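Local structure of Myo-inositol phosphohydrolase (Mitsuokella multacida, 4WU3) at residues 356-361 / 406-411; 386-391 / 553-558; 400-405 / 498-503; 414-419 / 533-538. The protein probably removes phosphate groups from inositol phosphates such as phytate, as a phosphatase of the PTP-like phytase family. The protein carries 2 engineered substitutions. One frame throughout, in Å; residues are numbered along the deposited sequence.

Contact 1: 356-361 / 406-411; sequences FRTMNS and PVLKQQ
Gln411, on the last turn of helix 398-411, spends its amide oxygen on one side chain at the end of strand 357-358, Thr358, and one in the turn that follows, Asn360. Thr358 OG1 donates to Gln411 OE1 over 2.8 Å, lying in the carbonyl plane on a lone pair. The second donor, Asn360 ND2, is also 2.8 Å from Gln411 OE1 and nearly straight (176° at the hydrogen), but it comes from above the carbonyl plane, and the two amide planes are about 54° apart. The glutamine chain, extended beyond CG, carries the oxygen across to both.

The donors are themselves organised by a type I turn from Thr358 to Ser361. Thr358 OG1 accepts from the backbone N of Asn360 at 3.1 Å, an ST turn, and Ser361 OG accepts from Thr358 N. A water donates to Thr358 OG1 and accepts, at 3.3 Å, from Gln411 NE2, so both ends of the glutamine amide are engaged.

Beside this polar cluster lies an apolar one. Phe356, its ring carried out with CG anti to the main-chain nitrogen (chi1 175°), presents its edge to the helix: CZ is 3.9 Å from Val407 CG1 and equally far from Leu408 CD2. A leucine in place of Gln411 would probably leave the Thr358 hydroxyl and the Asn360 amide without their shared acceptor and the water without a donor. One carbonyl oxygen gripped by two donors thus ties the helix end to edge strand 357-358 of the five-stranded sheet and its turn, and the Thr358 hydroxyl both shapes that turn and fastens it.

Contact 2: 386-391 / 553-558; sequences DTLYMS and MYDMMK
Helix 545-558, which leads away from the phosphate-binding P-loop of the PTP-like fold, presents Tyr554, Asp555 and Lys558 of its closing turns to Leu388 and Met390, where short helix 385-388 gives way to strand 390-393. Leu388 is the wedge. With chi1 at -170° its branch point swings to the side opposite its own backbone N, which spreads the two methyls over different partners: CD1 lies 3.6 Å from Lys558 CG, and CD2 meets the carboxylate of Asp555, 3.3 Å from OD1, the two side chains crossing at about a right angle. CD1 also touches Tyr554 CE2 at 3.9 Å.

Met390 comes to the same tyrosine from another direction. Its sulfur sits at the ring edge, practically in the plane, with SD 3.6 Å from Tyr554 CD2 and 87° off the ring normal, a Met-aromatic contact of the edge type. Lys558 CG, from the next turn of the same helix, lies over one face of that ring, offset toward the rim.

The polar groups find their partners around this apolar core. A water 2.9 Å from Leu388 O and 2.6 Å from Tyr554 OH links the two, bridging the Leu388 carbonyl to the phenol. Asp555 is held by a salt bridge from OD1 to Arg570 and a bond from OD2 to Gln571. A carboxylate paired in this way can probably accept a leucine methyl beside it at little cost, so the buried interface joins hydrocarbon, sulfur and ring while its charge is likely to be balanced on helix 564-573.

Contact 3: 400-405 / 498-503; sequences ELQAML and EKNGLH
Helix 398-411 passes the end of helix 493-499 with the CA atoms of Gln402 and Asn500 8.4 Å apart, just where the second helix is closed by a Schellman motif: Gly501, at positive phi, is its C-prime residue, Leu502 N bonding to Val497 O and Gly501 N to Glu498 O.

Across this approach Gln402 NE2 donates to Asn500 OD1 over 2.9 Å, with 162° at the hydrogen. The acceptor lies close to the glutamine's amide plane, yet the donor stands well above the asparagine's carbonyl plane (43° out of it), and the two amide planes are well turned from each other. A bend at chi2 (-59°) brings the glutamine amide round to its partner. Each amide has a second tie within its own neighbourhood, Gln402 NE2 to Asn398 OD1 and Asn500 ND2 to the backbone O of Leu496.

Two leucines of the helix flank the asparagine. Leu401 CD2 lies 3.8 Å from Asn500 ND2, while Leu405 CD1 is 3.9 Å from Asn500 OD1. Their other methyls converge on Leu502: Leu405 CD2 reaches Leu502 CD1 at 3.8 Å and Leu401 CD1 the same methyl at 4.2 Å. Leu502 rests in turn on Ile416 and Ile418 of the sheet. Bonds to Gln402 across the contact and to Leu496 O of its own helix thus probably fix the rotation of the asparagine amide, and the leucine cluster beside it joins helix 398-411 to the residues that lead into strand 503-509.

Contact 4: 414-419 / 533-538; sequences GPIYIM and NAWLHF
Met419 and Phe538 lie side by side on adjacent strands, pointing the same way, with Met419 CG over one ring face. That carbon is offset toward the rim, 4.2 Å from the centroid of the Phe538 ring and 24° off the normal, a CH-pi contact; Met419 CB comes within 3.6 Å of Phe538 CD1. The bend at chi2 (-65°) turns the methionine chain so that SD meets Leu536 CD2 at 3.9 Å. That same methyl also touches Tyr417 CB at 3.9 Å, and the tyrosine ring reaches along the sheet to Ala534, with Tyr417 CE1 4.0 Å from Ala534 CB.

Strands 416-419 and 535-538 are parallel neighbours in the central sheet of the PTP-like fold, and the second runs on into the P-loop that cradles the bound inositol tetrakisphosphate through Ser540 to Arg546. Four backbone bonds join them, among them Tyr417 N to Trp535 O at 2.8 Å and His537 N to Tyr417 O at 2.9 Å.

An alanine at Phe538 would take away the face beneath Met419 CG, probably opening a gap toward Phe523 and Met551 and giving the methionine more freedom to turn.

On the other face Ile416 lies beside Trp535 and Ile418 beside His537, each pair pointing the same way. Ile418 CD1 rests 3.8 Å from His537 CB and slants against the imidazole. Trp535 NE1 and His537 ND1 are both hydrogen-bonded to Ser391 OG, while His537 NE2 is bonded to Ser393 OG.

Overall arrangement
All four contacts gather round one mixed sheet, ordered 357-358, 390-393, 535-539, 416-422, 503-509. Contact 4 joins two of its inner strands, and its centre lies about 11 Å from the centre of each of the others. Contacts 1 and 3 share helix 398-411, which covers the sheet face carrying Trp535 and His537; contact 2 uses helix 545-558, which packs on the face carrying Leu536 and Phe538. Contacts 2 and 3 are farthest apart, about 21 Å between centres. Along the chain contacts 3 and 4 are nested within the loop closed by contact 2, whereas contact 1 crosses contacts 2 and 3. The strand that leads into the P-loop is thus packed by helices on both faces.

Contact 1: 356-361 / 406-411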
loop_
_atom_site.group_PDB
_atom_site.type_symbol
_atom_site.label_atom_id
_atom_site.label_comp_id
_atom_site.label_asym_id
_atom_site.label_seq_id
_atom_site.Cartn_x
_atom_site.Cartn_y
_atom_site.Cartn_z
ATOM N N PHE A 356 32.727 32.233 8.253
ATOM C CA PHE A 356 32.857 33.335 9.198
ATOM C C PHE A 356 32.756 34.644 8.457
ATOM O O PHE A 356 33.356 34.789 7.397
ATOM C CB PHE A 356 34.214 33.299 9.916
ATOM C CG PHE A 356 34.452 34.485 10.829
ATOM C CD1 PHE A 356 33.921 34.511 12.103
ATOM C CD2 PHE A 356 35.196 35.577 10.406
ATOM C CE1 PHE A 356 34.129 35.596 12.942
ATOM C CE2 PHE A 356 35.419 36.653 11.248
ATOM C CZ PHE A 356 34.877 36.664 12.517
ATOM N N ARG A 357 32.013 35.597 9.010
ATOM C CA ARG A 357 31.954 36.937 8.428
ATOM C C ARG A 357 31.508 37.951 9.449
ATOM O O ARG A 357 30.825 37.605 10.419
ATOM C CB ARG A 357 31.011 36.980 7.221
ATOM C CG ARG A 357 29.543 36.748 7.543
ATOM C CD ARG A 357 29.166 35.272 7.581
ATOM N NE ARG A 357 27.716 35.091 7.493
ATOM C CZ ARG A 357 27.096 33.921 7.588
ATOM N NH1 ARG A 357 27.754 32.808 7.765
ATOM N NH2 ARG A 357 25.797 33.851 7.516
ATOM N N THR A 358 31.908 39.203 9.241
ATOM C CA THR A 358 31.361 40.319 10.001
ATOM C C THR A 358 30.728 41.257 8.998
ATOM O O THR A 358 30.909 41.095 7.794
ATOM C CB THR A 358 32.425 41.080 10.838
ATOM O OG1 THR A 358 33.245 41.903 9.989
ATOM C CG2 THR A 358 33.303 40.117 11.617
ATOM N N MET A 359 29.977 42.234 9.483
ATOM C CA MET A 359 29.328 43.176 8.592
ATOM C C MET A 359 30.332 44.160 8.004
ATOM O O MET A 359 29.969 45.003 7.174
ATOM C CB MET A 359 28.216 43.908 9.329
ATOM C CG MET A 359 27.112 42.975 9.803
ATOM S SD MET A 359 26.369 42.102 8.410
ATOM C CE MET A 359 27.267 40.563 8.375
ATOM N N ASN A 360 31.596 44.043 8.419
ATOM C CA ASN A 360 32.686 44.801 7.796
ATOM C C ASN A 360 33.446 43.986 6.745
ATOM O O ASN A 360 34.378 44.495 6.122
ATOM C CB ASN A 360 33.684 45.292 8.854
ATOM C CG ASN A 360 33.048 46.201 9.887
ATOM O OD1 ASN A 360 32.433 47.212 9.550
ATOM N ND2 ASN A 360 33.211 45.857 11.154
ATOM N N SER A 361 33.054 42.727 6.554
ATOM C CA SER A 361 33.773 41.819 5.656
ATOM C C SER A 361 33.591 42.192 4.189
ATOM O O SER A 361 32.692 42.948 3.840
ATOM C CB SER A 361 33.307 40.373 5.863
ATOM O OG SER A 361 33.752 39.863 7.110
ATOM N N PRO A 406 40.316 37.650 18.668
ATOM C CA PRO A 406 40.962 38.931 18.371
ATOM C C PRO A 406 40.244 39.699 17.275
ATOM O O PRO A 406 40.209 40.925 17.312
ATOM C CB PRO A 406 42.372 38.530 17.907
ATOM C CG PRO A 406 42.263 37.101 17.505
ATOM C CD PRO A 406 41.190 36.503 18.370
ATOM N N VAL A 407 39.678 38.988 16.306
ATOM C CA VAL A 407 38.967 39.643 15.216
ATOM C C VAL A 407 37.753 40.393 15.751
ATOM O O VAL A 407 37.560 41.571 15.441
ATOM C CB VAL A 407 38.542 38.641 14.126
ATOM C CG1 VAL A 407 37.688 39.322 13.069
ATOM C CG2 VAL A 407 39.767 38.029 13.470
ATOM N N LEU A 408 36.945 39.726 16.571
ATOM C CA LEU A 408 35.729 40.352 17.075
ATOM C C LEU A 408 36.054 41.490 18.036
ATOM O O LEU A 408 35.462 42.560 17.951
ATOM C CB LEU A 408 34.796 39.335 17.743
ATOM C CG LEU A 408 34.225 38.236 16.841
ATOM C CD1 LEU A 408 33.218 37.414 17.612
ATOM C CD2 LEU A 408 33.581 38.792 15.580
ATOM N N LYS A 409 37.002 41.267 18.935
ATOM C CA LYS A 409 37.424 42.318 19.850
ATOM C C LYS A 409 38.011 43.506 19.104
ATOM O O LYS A 409 37.831 44.649 19.510
ATOM C CB LYS A 409 38.418 41.767 20.855
ATOM C CG LYS A 409 37.749 40.843 21.851
ATOM C CD LYS A 409 38.759 40.169 22.748
ATOM C CE LYS A 409 38.062 39.434 23.874
ATOM N NZ LYS A 409 39.049 38.769 24.770
ATOM N N GLN A 410 38.688 43.241 17.998
ATOM C CA GLN A 410 39.162 44.303 17.123
ATOM C C GLN A 410 38.013 45.210 16.670
ATOM O O GLN A 410 38.158 46.423 16.654
ATOM C CB GLN A 410 39.851 43.700 15.898
ATOM C CG GLN A 410 40.411 44.725 14.932
ATOM C CD GLN A 410 41.570 45.485 15.531
ATOM O OE1 GLN A 410 42.566 44.892 15.944
ATOM N NE2 GLN A 410 41.451 46.806 15.574
ATOM N N GLN A 411 36.877 44.620 16.299
ATOM C CA GLN A 411 35.787 45.373 15.665
ATOM C C GLN A 411 34.663 45.771 16.623
ATOM O O GLN A 411 33.901 46.687 16.343
ATOM C CB GLN A 411 35.205 44.568 14.503
ATOM C CG GLN A 411 36.222 44.287 13.411
ATOM C CD GLN A 411 35.681 43.413 12.303
ATOM O OE1 GLN A 411 34.520 43.537 11.888
ATOM N NE2 GLN A 411 36.522 42.535 11.803
HETATM O O HOH W 1 35.781 41.773 8.680
#

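Contact 2: 386-391 / 553-558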
loop_
_atom_site.group_PDB
_atom_site.type_symbol
_atom_site.label_atom_id
_atom_site.label_comp_id
_atom_site.label_asym_id
_atom_site.label_seq_id
_atom_site.Cartn_x
_atom_site.Cartn_y
_atom_site.Cartn_z
ATOM N N ASP A 386 28.193 49.323 8.929
ATOM C CA ASP A 386 29.304 49.787 9.762
ATOM C C ASP A 386 28.945 49.881 11.258
ATOM O O ASP A 386 29.831 49.918 12.113
ATOM C CB ASP A 386 29.827 51.139 9.246
ATOM C CG ASP A 386 28.744 52.194 9.163
ATOM O OD1 ASP A 386 27.862 52.075 8.281
ATOM O OD2 ASP A 386 28.778 53.144 9.972
ATOM N N THR A 387 27.655 49.932 11.578
ATOM C CA THR A 387 27.231 50.014 12.982
ATOM C C THR A 387 26.278 48.877 13.396
ATOM O O THR A 387 25.694 48.910 14.482
ATOM C CB THR A 387 26.571 51.378 13.296
ATOM O OG1 THR A 387 25.400 51.549 12.493
ATOM C CG2 THR A 387 27.532 52.526 13.014
ATOM N N LEU A 388 26.128 47.871 12.540
ATOM C CA LEU A 388 25.232 46.746 12.832
ATOM C C LEU A 388 25.819 45.807 13.907
ATOM O O LEU A 388 25.086 45.154 14.641
ATOM C CB LEU A 388 24.911 45.991 11.540
ATOM C CG LEU A 388 23.805 44.922 11.548
ATOM C CD1 LEU A 388 22.588 45.379 12.329
ATOM C CD2 LEU A 388 23.407 44.575 10.117
ATOM N N TYR A 389 27.141 45.779 14.010
ATOM C CA TYR A 389 27.839 44.978 15.001
ATOM C C TYR A 389 27.341 43.533 15.024
ATOM O O TYR A 389 26.824 43.042 16.020
ATOM C CB TYR A 389 27.718 45.617 16.389
ATOM C CG TYR A 389 28.213 47.041 16.466
ATOM C CD1 TYR A 389 29.371 47.442 15.800
ATOM C CD2 TYR A 389 27.540 47.982 17.227
ATOM C CE1 TYR A 389 29.825 48.749 15.875
ATOM C CE2 TYR A 389 27.983 49.290 17.313
ATOM C CZ TYR A 389 29.128 49.669 16.633
ATOM O OH TYR A 389 29.570 50.970 16.708
ATOM N N MET A 390 27.513 42.842 13.912
ATOM C CA MET A 390 27.016 41.483 13.806
ATOM C C MET A 390 27.984 40.627 13.021
ATOM O O MET A 390 28.613 41.093 12.074
ATOM C CB MET A 390 25.659 41.496 13.106
ATOM C CG MET A 390 25.081 40.131 12.831
ATOM S SD MET A 390 23.440 40.257 12.108
ATOM C CE MET A 390 23.853 40.892 10.488
ATOM N N SER A 391 28.099 39.366 13.422
ATOM C CA SER A 391 28.891 38.400 12.690
ATOM C C SER A 391 28.169 37.064 12.699
ATOM O O SER A 391 27.194 36.883 13.441
ATOM C CB SER A 391 30.280 38.280 13.310
ATOM O OG SER A 391 30.196 38.005 14.698
ATOM N N MET A 553 17.121 38.956 9.748
ATOM C CA MET A 553 16.046 39.531 10.556
ATOM C C MET A 553 16.543 40.692 11.417
ATOM O O MET A 553 15.862 41.708 11.563
ATOM C CB MET A 553 15.414 38.463 11.445
ATOM C CG MET A 553 14.419 37.582 10.718
ATOM S SD MET A 553 13.587 36.457 11.837
ATOM C CE MET A 553 14.649 35.016 11.788
ATOM N N TYR A 554 17.722 40.528 12.002
ATOM C CA TYR A 554 18.326 41.583 12.795
ATOM C C TYR A 554 18.720 42.774 11.910
ATOM O O TYR A 554 18.449 43.921 12.255
ATOM C CB TYR A 554 19.542 41.033 13.541
ATOM C CG TYR A 554 20.172 41.996 14.515
ATOM C CD1 TYR A 554 19.407 42.645 15.470
ATOM C CD2 TYR A 554 21.534 42.232 14.501
ATOM C CE1 TYR A 554 19.980 43.520 16.370
ATOM C CE2 TYR A 554 22.114 43.101 15.404
ATOM C CZ TYR A 554 21.334 43.742 16.335
ATOM O OH TYR A 554 21.917 44.616 17.233
ATOM N N ASP A 555 19.358 42.500 10.773
ATOM C CA ASP A 555 19.693 43.541 9.813
ATOM C C ASP A 555 18.452 44.389 9.506
ATOM O O ASP A 555 18.490 45.617 9.621
ATOM C CB ASP A 555 20.258 42.914 8.539
ATOM C CG ASP A 555 21.019 43.915 7.653
ATOM O OD1 ASP A 555 21.030 45.136 7.950
ATOM O OD2 ASP A 555 21.609 43.469 6.638
ATOM N N MET A 556 17.353 43.728 9.137
ATOM C CA MET A 556 16.110 44.417 8.788
ATOM C C MET A 556 15.640 45.281 9.932
ATOM O O MET A 556 15.237 46.433 9.733
ATOM C CB MET A 556 14.979 43.429 8.505
ATOM C CG MET A 556 15.003 42.784 7.145
ATOM S SD MET A 556 13.694 41.550 7.021
ATOM C CE MET A 556 14.579 40.286 6.127
ATOM N N MET A 557 15.631 44.699 11.124
ATOM C CA MET A 557 15.132 45.396 12.298
ATOM C C MET A 557 15.869 46.720 12.480
ATOM O O MET A 557 15.261 47.726 12.815
ATOM C CB MET A 557 15.282 44.529 13.559
ATOM C CG MET A 557 14.285 43.375 13.657
ATOM S SD MET A 557 14.679 42.175 14.952
ATOM C CE MET A 557 14.234 43.095 16.424
ATOM N N LYS A 558 17.179 46.707 12.256
ATOM C CA LYS A 558 18.031 47.867 12.530
ATOM C C LYS A 558 18.062 48.835 11.350
ATOM O O LYS A 558 18.344 50.012 11.513
ATOM C CB LYS A 558 19.463 47.406 12.843
ATOM C CG LYS A 558 19.577 46.401 13.983
ATOM C CD LYS A 558 19.517 47.074 15.342
ATOM C CE LYS A 558 20.793 47.854 15.627
ATOM N NZ LYS A 558 20.777 48.464 16.983
HETATM O O HOH W 2 24.465 44.231 17.355
#

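Contact 3: 400-405 / 498-503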
loop_
_atom_site.group_PDB
_atom_site.type_symbol
_atom_site.label_atom_id
_atom_site.label_comp_id
_atom_site.label_asym_id
_atom_site.label_seq_id
_atom_site.Cartn_x
_atom_site.Cartn_y
_atom_site.Cartn_z
ATOM N N GLU A 400 39.025 27.338 16.953
ATOM C CA GLU A 400 38.395 28.301 16.064
ATOM C C GLU A 400 37.832 29.454 16.872
ATOM O O GLU A 400 37.814 30.586 16.415
ATOM C CB GLU A 400 37.320 27.636 15.224
ATOM C CG GLU A 400 37.899 26.714 14.169
ATOM C CD GLU A 400 36.873 25.768 13.605
ATOM O OE1 GLU A 400 36.252 25.024 14.393
ATOM O OE2 GLU A 400 36.698 25.766 12.371
ATOM N N LEU A 401 37.395 29.176 18.089
ATOM C CA LEU A 401 36.961 30.265 18.944
ATOM C C LEU A 401 38.141 31.184 19.249
ATOM O O LEU A 401 37.993 32.407 19.231
ATOM C CB LEU A 401 36.348 29.760 20.240
ATOM C CG LEU A 401 35.930 30.889 21.178
ATOM C CD1 LEU A 401 34.809 31.728 20.588
ATOM C CD2 LEU A 401 35.514 30.311 22.514
ATOM N N GLN A 402 39.308 30.599 19.504
ATOM C CA GLN A 402 40.503 31.403 19.805
ATOM C C GLN A 402 40.839 32.326 18.643
ATOM O O GLN A 402 41.249 33.463 18.856
ATOM C CB GLN A 402 41.718 30.524 20.140
ATOM C CG GLN A 402 41.529 29.627 21.358
ATOM C CD GLN A 402 41.224 30.407 22.633
ATOM O OE1 GLN A 402 41.803 31.462 22.888
ATOM N NE2 GLN A 402 40.315 29.884 23.439
ATOM N N ALA A 403 40.661 31.853 17.416
ATOM C CA ALA A 403 40.947 32.677 16.246
ATOM C C ALA A 403 39.924 33.805 16.055
ATOM O O ALA A 403 40.273 34.880 15.568
ATOM C CB ALA A 403 41.016 31.817 14.997
ATOM N N MET A 404 38.667 33.556 16.419
ATOM C CA MET A 404 37.615 34.575 16.292
ATOM C C MET A 404 37.823 35.722 17.269
ATOM O O MET A 404 37.494 36.867 16.981
ATOM C CB MET A 404 36.255 33.985 16.609
ATOM C CG MET A 404 35.650 33.120 15.533
ATOM S SD MET A 404 34.045 32.498 16.069
ATOM C CE MET A 404 33.312 33.983 16.723
ATOM N N LEU A 405 38.343 35.390 18.439
ATOM C CA LEU A 405 38.428 36.339 19.539
ATOM C C LEU A 405 39.080 37.671 19.185
ATOM O O LEU A 405 38.481 38.711 19.400
ATOM C CB LEU A 405 39.158 35.707 20.719
ATOM C CG LEU A 405 38.246 34.911 21.643
ATOM C CD1 LEU A 405 39.081 34.136 22.650
ATOM C CD2 LEU A 405 37.281 35.859 22.343
ATOM N N GLU A 498 32.070 31.230 27.919
ATOM C CA GLU A 498 32.150 32.117 29.080
ATOM C C GLU A 498 33.548 32.113 29.683
ATOM O O GLU A 498 34.082 33.158 30.045
ATOM C CB GLU A 498 31.081 31.755 30.101
ATOM C CG GLU A 498 29.680 32.105 29.605
ATOM C CD GLU A 498 28.575 31.705 30.563
ATOM O OE1 GLU A 498 28.856 31.010 31.561
ATOM O OE2 GLU A 498 27.413 32.078 30.315
ATOM N N LYS A 499 34.144 30.929 29.731
ATOM C CA LYS A 499 35.548 30.741 30.095
ATOM C C LYS A 499 36.472 31.681 29.310
ATOM O O LYS A 499 37.513 32.092 29.817
ATOM C CB LYS A 499 35.906 29.265 29.844
ATOM C CG LYS A 499 37.373 28.873 29.880
ATOM C CD LYS A 499 37.518 27.409 29.475
ATOM C CE LYS A 499 38.970 26.969 29.371
ATOM N NZ LYS A 499 39.101 25.658 28.672
ATOM N N ASN A 500 36.104 32.010 28.072
ATOM C CA ASN A 500 36.910 32.919 27.240
ATOM C C ASN A 500 36.413 34.368 27.242
ATOM O O ASN A 500 36.755 35.157 26.359
ATOM C CB ASN A 500 37.013 32.390 25.804
ATOM C CG ASN A 500 38.032 31.266 25.673
ATOM O OD1 ASN A 500 39.231 31.510 25.539
ATOM N ND2 ASN A 500 37.560 30.034 25.727
ATOM N N GLY A 501 35.603 34.710 28.241
ATOM C CA GLY A 501 35.243 36.103 28.495
ATOM C C GLY A 501 34.130 36.669 27.626
ATOM O O GLY A 501 34.001 37.887 27.490
ATOM N N LEU A 502 33.315 35.797 27.039
ATOM C CA LEU A 502 32.197 36.249 26.221
ATOM C C LEU A 502 30.881 35.832 26.850
ATOM O O LEU A 502 30.844 34.938 27.684
ATOM C CB LEU A 502 32.291 35.670 24.808
ATOM C CG LEU A 502 33.592 35.921 24.054
ATOM C CD1 LEU A 502 33.616 35.111 22.768
ATOM C CD2 LEU A 502 33.767 37.397 23.751
ATOM N N HIS A 503 29.803 36.485 26.445
ATOM C CA HIS A 503 28.474 36.107 26.900
ATOM C C HIS A 503 27.852 35.074 25.981
ATOM O O HIS A 503 28.273 34.901 24.841
ATOM C CB HIS A 503 27.572 37.332 26.955
ATOM C CG HIS A 503 28.105 38.426 27.819
ATOM N ND1 HIS A 503 29.067 39.314 27.396
ATOM C CD2 HIS A 503 27.810 38.775 29.087
ATOM C CE1 HIS A 503 29.343 40.163 28.368
ATOM N NE2 HIS A 503 28.592 39.859 29.406
#

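Contact 4: 414-419 / 533-538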
loop_
_atom_site.group_PDB
_atom_site.type_symbol
_atom_site.label_atom_id
_atom_site.label_comp_id
_atom_site.label_asym_id
_atom_site.label_seq_id
_atom_site.Cartn_x
_atom_site.Cartn_y
_atom_site.Cartn_z
ATOM N N GLY A 414 31.449 47.097 22.141
ATOM C CA GLY A 414 30.711 46.792 23.359
ATOM C C GLY A 414 30.729 45.296 23.601
ATOM O O GLY A 414 31.441 44.567 22.917
ATOM N N PRO A 415 29.924 44.819 24.555
ATOM C CA PRO A 415 29.940 43.397 24.924
ATOM C C PRO A 415 29.557 42.454 23.765
ATOM O O PRO A 415 28.672 42.767 22.952
ATOM C CB PRO A 415 28.941 43.301 26.079
ATOM C CG PRO A 415 28.138 44.559 26.048
ATOM C CD PRO A 415 28.875 45.589 25.243
ATOM N N ILE A 416 30.252 41.320 23.693
ATOM C CA ILE A 416 30.089 40.366 22.602
ATOM C C ILE A 416 29.296 39.151 23.054
ATOM O O ILE A 416 29.668 38.497 24.033
ATOM C CB ILE A 416 31.455 39.888 22.081
ATOM C CG1 ILE A 416 32.274 41.076 21.577
ATOM C CG2 ILE A 416 31.267 38.867 20.960
ATOM C CD1 ILE A 416 33.734 40.752 21.356
ATOM N N TYR A 417 28.200 38.865 22.353
ATOM C CA TYR A 417 27.360 37.705 22.658
ATOM C C TYR A 417 27.504 36.660 21.565
ATOM O O TYR A 417 27.439 36.973 20.382
ATOM C CB TYR A 417 25.873 38.073 22.782
ATOM C CG TYR A 417 25.540 38.938 23.964
ATOM C CD1 TYR A 417 25.804 40.297 23.933
ATOM C CD2 TYR A 417 24.952 38.412 25.102
ATOM C CE1 TYR A 417 25.516 41.109 25.010
ATOM C CE2 TYR A 417 24.655 39.224 26.192
ATOM C CZ TYR A 417 24.940 40.572 26.131
ATOM O OH TYR A 417 24.664 41.417 27.183
ATOM N N ILE A 418 27.716 35.414 21.973
ATOM C CA ILE A 418 27.615 34.285 21.058
ATOM C C ILE A 418 26.159 33.819 21.101
ATOM O O ILE A 418 25.653 33.430 22.160
ATOM C CB ILE A 418 28.555 33.132 21.472
ATOM C CG1 ILE A 418 30.028 33.575 21.401
ATOM C CG2 ILE A 418 28.317 31.902 20.614
ATOM C CD1 ILE A 418 30.481 34.119 20.059
ATOM N N MET A 419 25.488 33.908 19.955
ATOM C CA MET A 419 24.096 33.502 19.839
ATOM C C MET A 419 24.031 32.113 19.207
ATOM O O MET A 419 24.101 31.964 17.987
ATOM C CB MET A 419 23.307 34.508 19.000
ATOM C CG MET A 419 23.435 35.962 19.444
ATOM S SD MET A 419 22.748 36.314 21.081
ATOM C CE MET A 419 20.997 36.025 20.822
ATOM N N ASN A 533 25.601 49.009 21.945
ATOM C CA ASN A 533 26.849 48.601 21.304
ATOM C C ASN A 533 27.131 47.100 21.434
ATOM O O ASN A 533 28.246 46.671 21.151
ATOM C CB ASN A 533 28.084 49.326 21.863
ATOM C CG ASN A 533 27.885 50.809 22.096
ATOM O OD1 ASN A 533 28.273 51.349 23.143
ATOM N ND2 ASN A 533 27.336 51.482 21.121
ATOM N N ALA A 534 26.163 46.314 21.901
ATOM C CA ALA A 534 26.357 44.863 21.969
ATOM C C ALA A 534 26.659 44.341 20.563
ATOM O O ALA A 534 26.101 44.834 19.575
ATOM C CB ALA A 534 25.123 44.164 22.532
ATOM N N TRP A 535 27.559 43.362 20.488
ATOM C CA TRP A 535 27.906 42.710 19.233
ATOM C C TRP A 535 27.358 41.289 19.251
ATOM O O TRP A 535 27.621 40.537 20.187
ATOM C CB TRP A 535 29.415 42.676 19.073
ATOM C CG TRP A 535 29.876 42.009 17.830
ATOM C CD1 TRP A 535 29.757 40.692 17.519
ATOM C CD2 TRP A 535 30.550 42.625 16.732
ATOM N NE1 TRP A 535 30.316 40.447 16.294
ATOM C CE2 TRP A 535 30.808 41.617 15.786
ATOM C CE3 TRP A 535 30.954 43.932 16.452
ATOM C CZ2 TRP A 535 31.459 41.868 14.585
ATOM C CZ3 TRP A 535 31.593 44.186 15.246
ATOM C CH2 TRP A 535 31.836 43.156 14.329
ATOM N N LEU A 536 26.586 40.927 18.231
ATOM C CA LEU A 536 25.979 39.603 18.171
ATOM C C LEU A 536 26.648 38.721 17.146
ATOM O O LEU A 536 26.679 39.053 15.960
ATOM C CB LEU A 536 24.507 39.708 17.806
ATOM C CG LEU A 536 23.646 40.510 18.765
ATOM C CD1 LEU A 536 22.212 40.533 18.257
ATOM C CD2 LEU A 536 23.726 39.946 20.168
ATOM N N HIS A 537 27.177 37.590 17.605
ATOM C CA HIS A 537 27.736 36.593 16.699
ATOM C C HIS A 537 26.840 35.369 16.617
ATOM O O HIS A 537 26.766 34.585 17.551
ATOM C CB HIS A 537 29.125 36.156 17.135
ATOM C CG HIS A 537 29.714 35.112 16.242
ATOM N ND1 HIS A 537 30.462 35.424 15.128
ATOM C CD2 HIS A 537 29.625 33.763 16.268
ATOM C CE1 HIS A 537 30.827 34.313 14.520
ATOM N NE2 HIS A 537 30.337 33.291 15.194
ATOM N N PHE A 538 26.158 35.209 15.490
ATOM C CA PHE A 538 25.267 34.086 15.310
ATOM C C PHE A 538 25.998 32.890 14.740
ATOM O O PHE A 538 26.801 33.019 13.813
ATOM C CB PHE A 538 24.139 34.454 14.367
ATOM C CG PHE A 538 23.225 35.495 14.904
ATOM C CD1 PHE A 538 22.155 35.149 15.693
ATOM C CD2 PHE A 538 23.435 36.827 14.608
ATOM C CE1 PHE A 538 21.302 36.123 16.186
ATOM C CE2 PHE A 538 22.598 37.803 15.107
ATOM C CZ PHE A 538 21.526 37.448 15.893
#